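Long-range contact in protein (hdlp (histone deacetylase-like protein)) (Aquifex aeolicus, PDB 1C3P), which probably acts as a zinc-dependent deacetylase of the histone deacetylase family, with a possible part in acetoin breakdown: residues I25-M38 / N324-E336. Sequence-based numbering, arbitrary orientation.
Sequences IPRVSLLLRFKDAM and NKAKELLKSIDFE. Unlike the reference sequence in segment 25-38: Lys-35 (reference Leu).
Leu-30 CD2 meets Leu-329 CG as the side chains pass in opposite senses where helices 28-37 and 324-332 pack nearly antiparallel, a worked example of helix pairing on the periphery of the parallel-sheet alpha/beta fold of histone deacetylases. The short axes come within 8.6 Å at 156°, and no hydrogen bond joins the two segments, so apolar packing carries the contact. With its CG trans to the backbone N (chi1 168°), Leu-329 sends CD2 against the backbone of the other helix, 3.4 Å from Phe-34 N and close to the edge of the Phe-34 ring. Leu-30 spreads its two methyls between neighbours: CD1 meets Leu-330 CD2, the side chains crossing at about a right angle, while CD2 presses tightly on Ile-333 CD1 at 3.4 Å. The closest pair of CA atoms belongs to Ala-37 and Ala-326, 5.2 Å apart. Ala-326 CB sits 3.4 Å from Met-38 SD and 3.7 Å from Phe-34 CE1, and Met-38 CG lies over one face of that ring, offset toward the rim. Helix 299-314 adjoins this layer, through Ala-303 on Leu-30 and Thr-307 on Phe-34.

Before helix 28-37 and after helix 324-332 the loops continue the apolar seam, with Pro-26 CD against Ile-333 CG2 and Ile-25 beside Phe-335. Ile-25 is about 10 Å, side chain to side chain, from Asp-258, which binds zinc in this protein, though none is bound here.

Two charged residues pack here without pairing charges: Lys-325 packs its CG on Ala-37 CB, whereas Arg-33 offers its guanidinium, with Leu-329 CD1 3.8 Å above one face, offset toward the rim.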
loop_
_atom_site.group_PDB
_atom_site.type_symbol
_atom_site.label_atom_id
_atom_site.label_comp_id
_atom_site.label_asym_id
_atom_site.label_seq_id
_atom_site.Cartn_x
_atom_site.Cartn_y
_atom_site.Cartn_z
ATOM N N ILE A 25 -10.764 -9.143 7.286
ATOM C CA ILE A 25 -10.081 -8.838 8.543
ATOM C C ILE A 25 -9.916 -7.350 8.851
ATOM O O ILE A 25 -9.924 -6.503 7.946
ATOM C CB ILE A 25 -8.662 -9.437 8.574
ATOM C CG1 ILE A 25 -7.880 -8.958 7.342
ATOM C CG2 ILE A 25 -8.731 -10.932 8.679
ATOM C CD1 ILE A 25 -6.432 -9.385 7.315
ATOM N N PRO A 26 -9.785 -7.010 10.147
ATOM C CA PRO A 26 -9.601 -5.629 10.603
ATOM C C PRO A 26 -8.169 -5.300 10.181
ATOM O O PRO A 26 -7.340 -6.206 10.140
ATOM C CB PRO A 26 -9.727 -5.759 12.123
ATOM C CG PRO A 26 -10.567 -7.023 12.294
ATOM C CD PRO A 26 -9.858 -7.908 11.311
ATOM N N ARG A 27 -7.866 -4.036 9.874
ATOM C CA ARG A 27 -6.506 -3.691 9.438
ATOM C C ARG A 27 -5.982 -2.399 10.039
ATOM O O ARG A 27 -5.095 -2.435 10.885
ATOM C CB ARG A 27 -6.448 -3.645 7.913
ATOM C CG ARG A 27 -6.827 -4.995 7.305
ATOM C CD ARG A 27 -6.875 -4.980 5.777
ATOM N NE ARG A 27 -5.554 -4.884 5.169
ATOM C CZ ARG A 27 -5.028 -3.783 4.640
ATOM N NH1 ARG A 27 -5.710 -2.646 4.631
ATOM N NH2 ARG A 27 -3.813 -3.827 4.110
ATOM N N VAL A 28 -6.494 -1.256 9.610
ATOM C CA VAL A 28 -6.018 -0.022 10.231
ATOM C C VAL A 28 -6.567 0.065 11.658
ATOM O O VAL A 28 -5.878 0.538 12.581
ATOM C CB VAL A 28 -6.446 1.210 9.423
ATOM C CG1 VAL A 28 -6.043 2.490 10.159
ATOM C CG2 VAL A 28 -5.781 1.163 8.050
ATOM N N SER A 29 -7.800 -0.403 11.862
ATOM C CA SER A 29 -8.372 -0.351 13.212
ATOM C C SER A 29 -7.563 -1.307 14.077
ATOM O O SER A 29 -7.328 -1.056 15.258
ATOM C CB SER A 29 -9.859 -0.761 13.221
ATOM O OG SER A 29 -10.036 -2.138 12.906
ATOM N N LEU A 30 -7.105 -2.399 13.482
ATOM C CA LEU A 30 -6.329 -3.346 14.258
ATOM C C LEU A 30 -4.981 -2.722 14.596
ATOM O O LEU A 30 -4.485 -2.919 15.694
ATOM C CB LEU A 30 -6.133 -4.656 13.490
ATOM C CG LEU A 30 -5.363 -5.798 14.185
ATOM C CD1 LEU A 30 -3.919 -5.418 14.363
ATOM C CD2 LEU A 30 -6.002 -6.115 15.538
ATOM N N LEU A 31 -4.395 -1.976 13.654
ATOM C CA LEU A 31 -3.097 -1.339 13.894
ATOM C C LEU A 31 -3.237 -0.369 15.066
ATOM O O LEU A 31 -2.409 -0.350 15.970
ATOM C CB LEU A 31 -2.625 -0.545 12.669
ATOM C CG LEU A 31 -1.127 -0.391 12.323
ATOM C CD1 LEU A 31 -0.888 0.976 11.631
ATOM C CD2 LEU A 31 -0.267 -0.476 13.547
ATOM N N LEU A 32 -4.282 0.444 15.033
ATOM C CA LEU A 32 -4.504 1.411 16.095
ATOM C C LEU A 32 -4.642 0.728 17.443
ATOM O O LEU A 32 -4.013 1.150 18.404
ATOM C CB LEU A 32 -5.751 2.263 15.818
ATOM C CG LEU A 32 -5.676 3.325 14.714
ATOM C CD1 LEU A 32 -6.986 4.113 14.658
ATOM C CD2 LEU A 32 -4.533 4.279 15.004
ATOM N N ARG A 33 -5.462 -0.320 17.511
ATOM C CA ARG A 33 -5.650 -1.024 18.773
ATOM C C ARG A 33 -4.360 -1.696 19.212
ATOM O O ARG A 33 -4.067 -1.774 20.400
ATOM C CB ARG A 33 -6.779 -2.056 18.657
ATOM C CG ARG A 33 -8.162 -1.416 18.459
ATOM C CD ARG A 33 -9.306 -2.396 18.697
ATOM N NE ARG A 33 -9.280 -3.519 17.768
ATOM C CZ ARG A 33 -10.178 -4.500 17.755
ATOM N NH1 ARG A 33 -11.180 -4.497 18.621
ATOM N NH2 ARG A 33 -10.080 -5.480 16.865
ATOM N N PHE A 34 -3.579 -2.164 18.244
ATOM C CA PHE A 34 -2.322 -2.826 18.535
ATOM C C PHE A 34 -1.283 -1.833 19.067
ATOM O O PHE A 34 -0.628 -2.083 20.083
ATOM C CB PHE A 34 -1.787 -3.508 17.272
ATOM C CG PHE A 34 -0.592 -4.369 17.519
ATOM C CD1 PHE A 34 -0.731 -5.596 18.151
ATOM C CD2 PHE A 34 0.685 -3.941 17.148
ATOM C CE1 PHE A 34 0.396 -6.401 18.413
ATOM C CE2 PHE A 34 1.814 -4.727 17.399
ATOM C CZ PHE A 34 1.666 -5.966 18.036
ATOM N N LYS A 35 -1.118 -0.689 18.413
ATOM C CA LYS A 35 -0.125 0.221 18.950
ATOM C C LYS A 35 -0.531 0.748 20.314
ATOM O O LYS A 35 0.327 1.068 21.127
ATOM C CB LYS A 35 0.152 1.361 17.994
ATOM C CG LYS A 35 1.037 0.930 16.837
ATOM C CD LYS A 35 1.284 2.073 15.897
ATOM C CE LYS A 35 -0.008 2.537 15.279
ATOM N NZ LYS A 35 -1.002 3.027 16.269
ATOM N N ASP A 36 -1.830 0.830 20.566
ATOM C CA ASP A 36 -2.300 1.304 21.859
ATOM C C ASP A 36 -1.995 0.234 22.899
ATOM O O ASP A 36 -1.456 0.536 23.968
ATOM C CB ASP A 36 -3.803 1.595 21.821
ATOM C CG ASP A 36 -4.330 2.138 23.149
ATOM O OD1 ASP A 36 -3.730 3.091 23.692
ATOM O OD2 ASP A 36 -5.350 1.622 23.636
ATOM N N ALA A 37 -2.328 -1.015 22.584
ATOM C CA ALA A 37 -2.062 -2.123 23.506
ATOM C C ALA A 37 -0.565 -2.203 23.852
ATOM O O ALA A 37 -0.207 -2.535 24.981
ATOM C CB ALA A 37 -2.555 -3.460 22.893
ATOM N N MET A 38 0.296 -1.876 22.886
ATOM C CA MET A 38 1.766 -1.897 23.064
ATOM C C MET A 38 2.305 -0.585 23.663
ATOM O O MET A 38 3.519 -0.444 23.893
ATOM C CB MET A 38 2.458 -2.116 21.708
ATOM C CG MET A 38 2.204 -3.459 21.062
ATOM S SD MET A 38 3.160 -4.741 21.883
ATOM C CE MET A 38 4.820 -4.145 21.537
ATOM N N ASN A 324 1.170 -8.613 27.036
ATOM C CA ASN A 324 -0.036 -9.438 27.077
ATOM C C ASN A 324 -1.247 -8.857 26.364
ATOM O O ASN A 324 -1.951 -9.567 25.640
ATOM C CB ASN A 324 -0.412 -9.776 28.520
ATOM C CG ASN A 324 0.567 -10.720 29.160
ATOM O OD1 ASN A 324 0.832 -11.803 28.633
ATOM N ND2 ASN A 324 1.108 -10.327 30.305
ATOM N N LYS A 325 -1.492 -7.573 26.568
ATOM C CA LYS A 325 -2.626 -6.929 25.934
ATOM C C LYS A 325 -2.535 -7.123 24.420
ATOM O O LYS A 325 -3.523 -7.453 23.762
ATOM C CB LYS A 325 -2.633 -5.445 26.294
ATOM C CG LYS A 325 -3.849 -4.692 25.807
ATOM C CD LYS A 325 -3.972 -3.364 26.532
ATOM C CE LYS A 325 -4.111 -3.585 28.035
ATOM N NZ LYS A 325 -4.315 -2.323 28.803
ATOM N N ALA A 326 -1.340 -6.937 23.877
ATOM C CA ALA A 326 -1.121 -7.092 22.431
ATOM C C ALA A 326 -1.324 -8.533 21.923
ATOM O O ALA A 326 -1.979 -8.755 20.896
ATOM C CB ALA A 326 0.279 -6.598 22.082
ATOM N N LYS A 327 -0.779 -9.522 22.627
ATOM C CA LYS A 327 -0.948 -10.912 22.183
ATOM C C LYS A 327 -2.426 -11.315 22.234
ATOM O O LYS A 327 -2.950 -11.959 21.320
ATOM C CB LYS A 327 -0.130 -11.872 23.060
ATOM C CG LYS A 327 1.349 -11.526 23.175
ATOM C CD LYS A 327 2.106 -12.600 23.965
ATOM C CE LYS A 327 3.492 -12.135 24.400
ATOM N NZ LYS A 327 4.397 -11.710 23.300
ATOM N N GLU A 328 -3.110 -10.931 23.303
ATOM C CA GLU A 328 -4.517 -11.275 23.421
ATOM C C GLU A 328 -5.341 -10.614 22.318
ATOM O O GLU A 328 -6.270 -11.220 21.767
ATOM C CB GLU A 328 -5.008 -10.899 24.817
ATOM C CG GLU A 328 -4.286 -11.716 25.875
ATOM C CD GLU A 328 -4.720 -11.411 27.293
ATOM O OE1 GLU A 328 -5.933 -11.468 27.573
ATOM O OE2 GLU A 328 -3.839 -11.136 28.133
ATOM N N LEU A 329 -4.986 -9.379 21.977
ATOM C CA LEU A 329 -5.680 -8.667 20.905
ATOM C C LEU A 329 -5.557 -9.490 19.619
ATOM O O LEU A 329 -6.559 -9.829 18.995
ATOM C CB LEU A 329 -5.053 -7.284 20.681
ATOM C CG LEU A 329 -5.487 -6.531 19.406
ATOM C CD1 LEU A 329 -6.992 -6.262 19.435
ATOM C CD2 LEU A 329 -4.707 -5.242 19.284
ATOM N N LEU A 330 -4.328 -9.823 19.238
ATOM C CA LEU A 330 -4.110 -10.593 18.015
ATOM C C LEU A 330 -4.816 -11.935 18.035
ATOM O O LEU A 330 -5.398 -12.350 17.032
ATOM C CB LEU A 330 -2.622 -10.801 17.766
ATOM C CG LEU A 330 -1.821 -9.518 17.541
ATOM C CD1 LEU A 330 -0.407 -9.892 17.112
ATOM C CD2 LEU A 330 -2.467 -8.671 16.467
ATOM N N LYS A 331 -4.771 -12.612 19.181
ATOM C CA LYS A 331 -5.424 -13.908 19.307
ATOM C C LYS A 331 -6.944 -13.804 19.187
ATOM O O LYS A 331 -7.601 -14.787 18.837
ATOM C CB LYS A 331 -5.047 -14.572 20.646
ATOM C CG LYS A 331 -3.557 -14.810 20.819
ATOM C CD LYS A 331 -3.242 -15.490 22.140
ATOM C CE LYS A 331 -3.850 -16.882 22.200
ATOM N NZ LYS A 331 -3.490 -17.592 23.459
ATOM N N SER A 332 -7.501 -12.618 19.436
ATOM C CA SER A 332 -8.954 -12.430 19.375
ATOM C C SER A 332 -9.493 -12.287 17.957
ATOM O O SER A 332 -10.697 -12.406 17.727
ATOM C CB SER A 332 -9.376 -11.199 20.187
ATOM O OG SER A 332 -9.037 -9.994 19.517
ATOM N N ILE A 333 -8.599 -12.019 17.012
ATOM C CA ILE A 333 -8.983 -11.861 15.616
ATOM C C ILE A 333 -9.310 -13.220 15.005
ATOM O O ILE A 333 -8.423 -14.057 14.856
ATOM C CB ILE A 333 -7.835 -11.258 14.795
ATOM C CG1 ILE A 333 -7.331 -9.980 15.459
ATOM C CG2 ILE A 333 -8.312 -10.961 13.373
ATOM C CD1 ILE A 333 -6.100 -9.408 14.800
ATOM N N ASP A 334 -10.571 -13.466 14.670
ATOM C CA ASP A 334 -10.870 -14.746 14.044
ATOM C C ASP A 334 -10.299 -14.631 12.635
ATOM O O ASP A 334 -10.883 -14.000 11.753
ATOM C CB ASP A 334 -12.375 -15.037 14.009
ATOM C CG ASP A 334 -13.166 -13.966 13.295
ATOM O OD1 ASP A 334 -14.356 -14.214 13.002
ATOM O OD2 ASP A 334 -12.609 -12.876 13.045
ATOM N N PHE A 335 -9.126 -15.219 12.441
ATOM C CA PHE A 335 -8.458 -15.157 11.153
ATOM C C PHE A 335 -8.390 -16.477 10.387
ATOM O O PHE A 335 -8.646 -16.510 9.181
ATOM C CB PHE A 335 -7.044 -14.601 11.338
ATOM C CG PHE A 335 -6.159 -14.820 10.152
ATOM C CD1 PHE A 335 -6.526 -14.343 8.895
ATOM C CD2 PHE A 335 -4.992 -15.555 10.273
ATOM C CE1 PHE A 335 -5.742 -14.604 7.773
ATOM C CE2 PHE A 335 -4.204 -15.821 9.161
ATOM C CZ PHE A 335 -4.579 -15.346 7.908
ATOM N N GLU A 336 -8.041 -17.558 11.075
ATOM C CA GLU A 336 -7.925 -18.859 10.421
ATOM C C GLU A 336 -6.859 -18.820 9.326
ATOM O O GLU A 336 -7.034 -18.180 8.286
ATOM C CB GLU A 336 -9.255 -19.286 9.801
ATOM C CG GLU A 336 -9.141 -20.569 9.005
ATOM C CD GLU A 336 -10.413 -20.919 8.274
ATOM O OE1 GLU A 336 -10.871 -20.096 7.449
ATOM O OE2 GLU A 336 -10.951 -22.020 8.519
#